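Sporozoite-specific SAG protein (Toxoplasma gondii, PDB 2WNK) is a surface antigen of the SAG2-related SRS family made by the sporozoite stage, where it probably takes part in contacts between parasite and host. Local coordinates at residues I35-E40 with K46-A51; V24-P29 with C121-L126. All blocks are in the same frame, centred on the assembly; numbering follows the deposited sequence.

Contact 1. Residues I35-E40 with K46-A51; sequences IKPAYE and KVCTTA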
loop_
_atom_site.group_PDB
_atom_site.type_symbol
_atom_site.label_atom_id
_atom_site.label_comp_id
_atom_site.label_asym_id
_atom_site.label_seq_id
_atom_site.Cartn_x
_atom_site.Cartn_y
_atom_site.Cartn_z
ATOM N N ILE A 35 -5.211 -23.308 10.405
ATOM C CA ILE A 35 -5.534 -21.890 10.679
ATOM C C ILE A 35 -6.896 -21.729 11.368
ATOM O O ILE A 35 -7.833 -22.533 11.154
ATOM C CB ILE A 35 -5.530 -21.016 9.381
ATOM C CG1 ILE A 35 -5.491 -19.510 9.719
ATOM C CG2 ILE A 35 -6.739 -21.323 8.561
ATOM C CD1 ILE A 35 -5.378 -18.598 8.439
ATOM N N LYS A 36 -6.995 -20.693 12.200
ATOM C CA LYS A 36 -8.250 -20.286 12.825
ATOM C C LYS A 36 -8.476 -18.826 12.498
ATOM O O LYS A 36 -7.538 -18.045 12.580
ATOM C CB LYS A 36 -8.151 -20.410 14.338
ATOM C CG LYS A 36 -9.447 -19.997 15.014
ATOM C CD LYS A 36 -9.692 -20.846 16.213
ATOM C CE LYS A 36 -11.190 -20.970 16.489
ATOM N NZ LYS A 36 -11.593 -19.796 17.285
ATOM N N PRO A 37 -9.695 -18.444 12.082
ATOM C CA PRO A 37 -10.907 -19.258 11.925
ATOM C C PRO A 37 -10.710 -20.343 10.880
ATOM O O PRO A 37 -9.923 -20.171 9.933
ATOM C CB PRO A 37 -11.941 -18.258 11.373
ATOM C CG PRO A 37 -11.399 -16.893 11.735
ATOM C CD PRO A 37 -9.904 -17.058 11.610
ATOM N N ALA A 38 -11.469 -21.425 11.037
ATOM C CA ALA A 38 -11.442 -22.545 10.087
ATOM C C ALA A 38 -11.490 -22.047 8.645
ATOM O O ALA A 38 -12.344 -21.219 8.293
ATOM C CB ALA A 38 -12.618 -23.505 10.381
ATOM N N TYR A 39 -10.563 -22.517 7.810
ATOM C CA TYR A 39 -10.414 -21.913 6.488
ATOM C C TYR A 39 -11.602 -22.187 5.552
ATOM O O TYR A 39 -11.934 -23.362 5.284
ATOM C CB TYR A 39 -9.096 -22.299 5.779
ATOM C CG TYR A 39 -9.111 -21.657 4.411
ATOM C CD1 TYR A 39 -9.407 -22.399 3.278
ATOM C CD2 TYR A 39 -8.962 -20.285 4.274
ATOM C CE1 TYR A 39 -9.467 -21.820 2.037
ATOM C CE2 TYR A 39 -9.041 -19.680 3.033
ATOM C CZ TYR A 39 -9.294 -20.459 1.915
ATOM O OH TYR A 39 -9.383 -19.871 0.684
ATOM N N GLU A 40 -12.242 -21.118 5.070
ATOM C CA GLU A 40 -13.200 -21.174 3.942
ATOM C C GLU A 40 -12.798 -20.186 2.831
ATOM O O GLU A 40 -12.217 -19.135 3.101
ATOM C CB GLU A 40 -14.612 -20.833 4.406
ATOM C CG GLU A 40 -15.059 -21.578 5.639
ATOM C CD GLU A 40 -15.810 -22.829 5.295
ATOM O OE1 GLU A 40 -15.839 -23.760 6.129
ATOM O OE2 GLU A 40 -16.373 -22.883 4.178
ATOM N N LYS A 46 -13.501 -16.255 7.009
ATOM C CA LYS A 46 -13.609 -15.512 8.258
ATOM C C LYS A 46 -12.230 -15.093 8.771
ATOM O O LYS A 46 -11.205 -15.709 8.410
ATOM C CB LYS A 46 -14.339 -16.342 9.315
ATOM C CG LYS A 46 -15.745 -16.752 8.884
ATOM C CD LYS A 46 -16.573 -17.211 10.082
ATOM C CE LYS A 46 -17.027 -16.015 10.921
ATOM N NZ LYS A 46 -17.753 -16.405 12.177
ATOM N N VAL A 47 -12.197 -14.054 9.601
ATOM C CA VAL A 47 -10.943 -13.607 10.221
ATOM C C VAL A 47 -11.229 -13.432 11.698
ATOM O O VAL A 47 -12.377 -13.218 12.083
ATOM C CB VAL A 47 -10.473 -12.265 9.685
ATOM C CG1 VAL A 47 -10.245 -12.376 8.139
ATOM C CG2 VAL A 47 -11.507 -11.147 10.039
ATOM N N CYS A 48 -10.188 -13.465 12.530
ATOM C CA CYS A 48 -10.372 -13.052 13.946
ATOM C C CYS A 48 -10.214 -11.541 14.065
ATOM O O CYS A 48 -9.528 -10.908 13.254
ATOM C CB CYS A 48 -9.415 -13.790 14.858
ATOM S SG CYS A 48 -9.784 -15.526 14.787
ATOM N N THR A 49 -10.888 -10.961 15.058
ATOM C CA THR A 49 -10.812 -9.535 15.259
ATOM C C THR A 49 -10.177 -9.199 16.606
ATOM O O THR A 49 -10.093 -8.042 16.994
ATOM C CB THR A 49 -12.217 -8.881 15.134
ATOM O OG1 THR A 49 -13.108 -9.570 16.044
ATOM C CG2 THR A 49 -12.683 -8.984 13.661
ATOM N N THR A 50 -9.730 -10.240 17.302
ATOM C CA THR A 50 -8.850 -10.126 18.454
ATOM C C THR A 50 -7.742 -11.179 18.303
ATOM O O THR A 50 -7.899 -12.185 17.584
ATOM C CB THR A 50 -9.562 -10.411 19.761
ATOM O OG1 THR A 50 -10.184 -11.690 19.635
ATOM C CG2 THR A 50 -10.602 -9.296 20.078
ATOM N N ALA A 51 -6.620 -10.948 18.970
ATOM C CA ALA A 51 -5.438 -11.795 18.781
ATOM C C ALA A 51 -5.618 -13.255 19.261
ATOM O O ALA A 51 -4.861 -14.154 18.851
ATOM C CB ALA A 51 -4.220 -11.153 19.432
HETATM O O HOH W 1 -9.725 -18.151 7.882
HETATM O O HOH W 2 -12.007 -18.737 6.866
#
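Pro37 lays its ring against the side chains of Lys46 and Cys48 and the main chain between them, and nearly all of the apolar contact comes from this one ring. Its three methylene carbons divide the neighbours between them. CB meets Lys46 CB at 3.7 Å, CG rests against the main chain with Val47 C at 3.5 Å, and CD touches Cys48 SG, also at 3.5 Å. The peptide bond before Pro37 is cis, which turns the chain sharply as it leaves the strand ending at Lys36. Cys48 SG sits beside its own backbone N (chi1 -63°) and is held by the disulfide to Cys53, while the Lys46 chain bends away to a salt bridge with Glu56.

Polar contact between the two segments runs through water. One molecule lies 2.9 Å from both Pro37 O and Lys46 O, placed to donate to either, though acceptors around it outnumber its protons. A second accepts from Glu40 N at 3.0 Å and Lys46 N at 2.9 Å, and can donate to Ala38 O under the same limit.

The cis-proline ring thus makes dry contact with carbon and sulfur, and the segments meet by packing and solvent bridges, without sheet pairing.

Contact 2. Residues V24-P29 with C121-L126; sequences VRFNCP and CGVHIL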
loop_
_atom_site.group_PDB
_atom_site.type_symbol
_atom_site.label_atom_id
_atom_site.label_comp_id
_atom_site.label_asym_id
_atom_site.label_seq_id
_atom_site.Cartn_x
_atom_site.Cartn_y
_atom_site.Cartn_z
ATOM N N VAL A 24 -0.053 -10.337 1.478
ATOM C CA VAL A 24 0.637 -10.859 2.620
ATOM C C VAL A 24 0.690 -12.362 2.500
ATOM O O VAL A 24 -0.313 -13.003 2.269
ATOM C CB VAL A 24 -0.079 -10.475 3.947
ATOM C CG1 VAL A 24 0.665 -11.068 5.127
ATOM C CG2 VAL A 24 -0.165 -8.960 4.050
ATOM N N ARG A 25 1.879 -12.911 2.652
ATOM C CA ARG A 25 2.050 -14.364 2.641
ATOM C C ARG A 25 2.544 -14.776 4.002
ATOM O O ARG A 25 3.490 -14.187 4.541
ATOM C CB ARG A 25 3.039 -14.803 1.548
ATOM C CG ARG A 25 2.531 -14.594 0.156
ATOM C CD ARG A 25 3.596 -14.972 -0.902
ATOM N NE ARG A 25 3.202 -14.472 -2.222
ATOM C CZ ARG A 25 2.245 -15.023 -2.953
ATOM N NH1 ARG A 25 1.599 -16.096 -2.492
ATOM N NH2 ARG A 25 1.923 -14.497 -4.124
ATOM N N PHE A 26 1.875 -15.753 4.594
ATOM C CA PHE A 26 2.355 -16.310 5.839
ATOM C C PHE A 26 2.117 -17.806 5.888
ATOM O O PHE A 26 1.368 -18.353 5.093
ATOM C CB PHE A 26 1.708 -15.616 7.043
ATOM C CG PHE A 26 0.222 -15.821 7.149
ATOM C CD1 PHE A 26 -0.290 -16.868 7.904
ATOM C CD2 PHE A 26 -0.659 -14.915 6.568
ATOM C CE1 PHE A 26 -1.666 -17.047 8.058
ATOM C CE2 PHE A 26 -2.052 -15.092 6.704
ATOM C CZ PHE A 26 -2.550 -16.172 7.460
ATOM N N ASN A 27 2.784 -18.457 6.830
ATOM C CA ASN A 27 2.740 -19.892 6.927
ATOM C C ASN A 27 2.381 -20.332 8.351
ATOM O O ASN A 27 2.890 -19.781 9.332
ATOM C CB ASN A 27 4.092 -20.468 6.500
ATOM C CG ASN A 27 4.277 -21.906 6.917
ATOM O OD1 ASN A 27 4.890 -22.192 7.955
ATOM N ND2 ASN A 27 3.748 -22.824 6.112
ATOM N N CYS A 28 1.495 -21.311 8.420
ATOM C CA CYS A 28 1.265 -22.084 9.662
ATOM C C CYS A 28 2.080 -23.372 9.532
ATOM O O CYS A 28 1.761 -24.213 8.688
ATOM C CB CYS A 28 -0.219 -22.428 9.830
ATOM S SG CYS A 28 -1.304 -20.957 10.250
ATOM N N PRO A 29 3.130 -23.500 10.344
ATOM C CA PRO A 29 4.067 -24.586 10.169
ATOM C C PRO A 29 3.468 -25.856 10.598
ATOM O O PRO A 29 2.446 -25.958 11.170
ATOM C CB PRO A 29 5.220 -24.209 11.076
ATOM C CG PRO A 29 4.683 -23.487 12.108
ATOM C CD PRO A 29 3.596 -22.647 11.431
ATOM N N CYS A 121 0.107 -19.900 17.658
ATOM C CA CYS A 121 0.941 -18.785 17.232
ATOM C C CYS A 121 0.026 -17.802 16.515
ATOM O O CYS A 121 -0.853 -18.225 15.755
ATOM C CB CYS A 121 2.101 -19.281 16.308
ATOM S SG CYS A 121 3.219 -17.935 15.784
ATOM N N GLY A 122 0.194 -16.497 16.753
ATOM C CA GLY A 122 -0.768 -15.505 16.269
ATOM C C GLY A 122 -0.195 -14.759 15.060
ATOM O O GLY A 122 1.019 -14.567 14.949
ATOM N N VAL A 123 -1.082 -14.396 14.143
ATOM C CA VAL A 123 -0.741 -13.617 12.958
ATOM C C VAL A 123 -1.580 -12.365 12.989
ATOM O O VAL A 123 -2.815 -12.457 13.049
ATOM C CB VAL A 123 -1.107 -14.376 11.698
ATOM C CG1 VAL A 123 -0.876 -13.474 10.450
ATOM C CG2 VAL A 123 -0.252 -15.622 11.598
ATOM N N HIS A 124 -0.919 -11.213 13.036
ATOM C CA HIS A 124 -1.608 -9.937 13.098
ATOM C C HIS A 124 -1.311 -9.206 11.787
ATOM O O HIS A 124 -0.131 -8.977 11.467
ATOM C CB HIS A 124 -1.074 -9.121 14.246
ATOM C CG HIS A 124 -1.596 -7.720 14.263
ATOM N ND1 HIS A 124 -0.796 -6.639 14.549
ATOM C CD2 HIS A 124 -2.820 -7.217 13.971
ATOM C CE1 HIS A 124 -1.510 -5.529 14.464
ATOM N NE2 HIS A 124 -2.742 -5.852 14.118
ATOM N N ILE A 125 -2.358 -8.856 11.048
ATOM C CA ILE A 125 -2.169 -8.093 9.815
ATOM C C ILE A 125 -2.796 -6.721 10.015
ATOM O O ILE A 125 -4.013 -6.618 10.245
ATOM C CB ILE A 125 -2.761 -8.786 8.587
ATOM C CG1 ILE A 125 -2.130 -10.183 8.403
ATOM C CG2 ILE A 125 -2.545 -7.881 7.363
ATOM C CD1 ILE A 125 -2.859 -11.097 7.393
ATOM N N LEU A 126 -1.947 -5.697 9.976
ATOM C CA LEU A 126 -2.377 -4.296 10.060
ATOM C C LEU A 126 -2.610 -3.758 8.642
ATOM O O LEU A 126 -1.710 -3.784 7.811
ATOM C CB LEU A 126 -1.317 -3.455 10.763
ATOM C CG LEU A 126 -1.764 -1.986 10.901
ATOM C CD1 LEU A 126 -2.997 -1.878 11.754
ATOM C CD2 LEU A 126 -0.663 -1.052 11.400
#
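The two sheets of a beta sandwich, the core of the first SRS domain, face each other where strand 22-28 lies over strand 121-127. The segments run nearly antiparallel, at 167°, with their axes 9.3 Å apart at closest approach. No hydrogen bond joins them, and buried side chains pack in the interval, among them Val24 and Phe26 from one sheet, Val123 and Ile125 from the other.

Phe26 occupies the middle. Its CG lies between the backbone N and the carbonyl carbon (chi1 65°), and the ring stands out from its strand into the interior, where Val123 covers one of its faces. The two methyls of Val123 share the work, CG1 lying over the ring centre and CG2 meeting Phe26 CD1 at 3.9 Å. Ile125 extends its chain to CD1, which touches Phe26 CE2 at 4.1 Å, the two side chains crossing at about a right angle. The same methyl also meets Val24 tip to tip, with Ile125 CD1 4.2 Å from Val24 CG1, and so touches both Val24 and Phe26 of the facing strand.

Phe82 and Phe98 also meet the Phe26 ring, adding aromatic neighbours from each sheet. Within this core, the CH-pi contact places Val123 CG1 4.0 Å from the centroid of the Phe26 ring and only 5° off the ring normal.

After strand 12-17 the chain lays down strand 22-28, half of contact 2, and soon reaches strand 34-36, from which contact 1 begins. Contact 1 closes a short loop, with five residues between its segments. The chain then builds the remaining strands before 121-126 returns to complete contact 2, so the small loop is nested inside the large one. Contact 2 joins the two sheets face to face, whereas contact 1 ties the end of outer strand 34-36 to the small hairpin of strands 46-48 and 56-58. Their centres lie about 11 Å apart, and they touch where Ile35 CD1 packs 3.9 Å from Phe26 CZ.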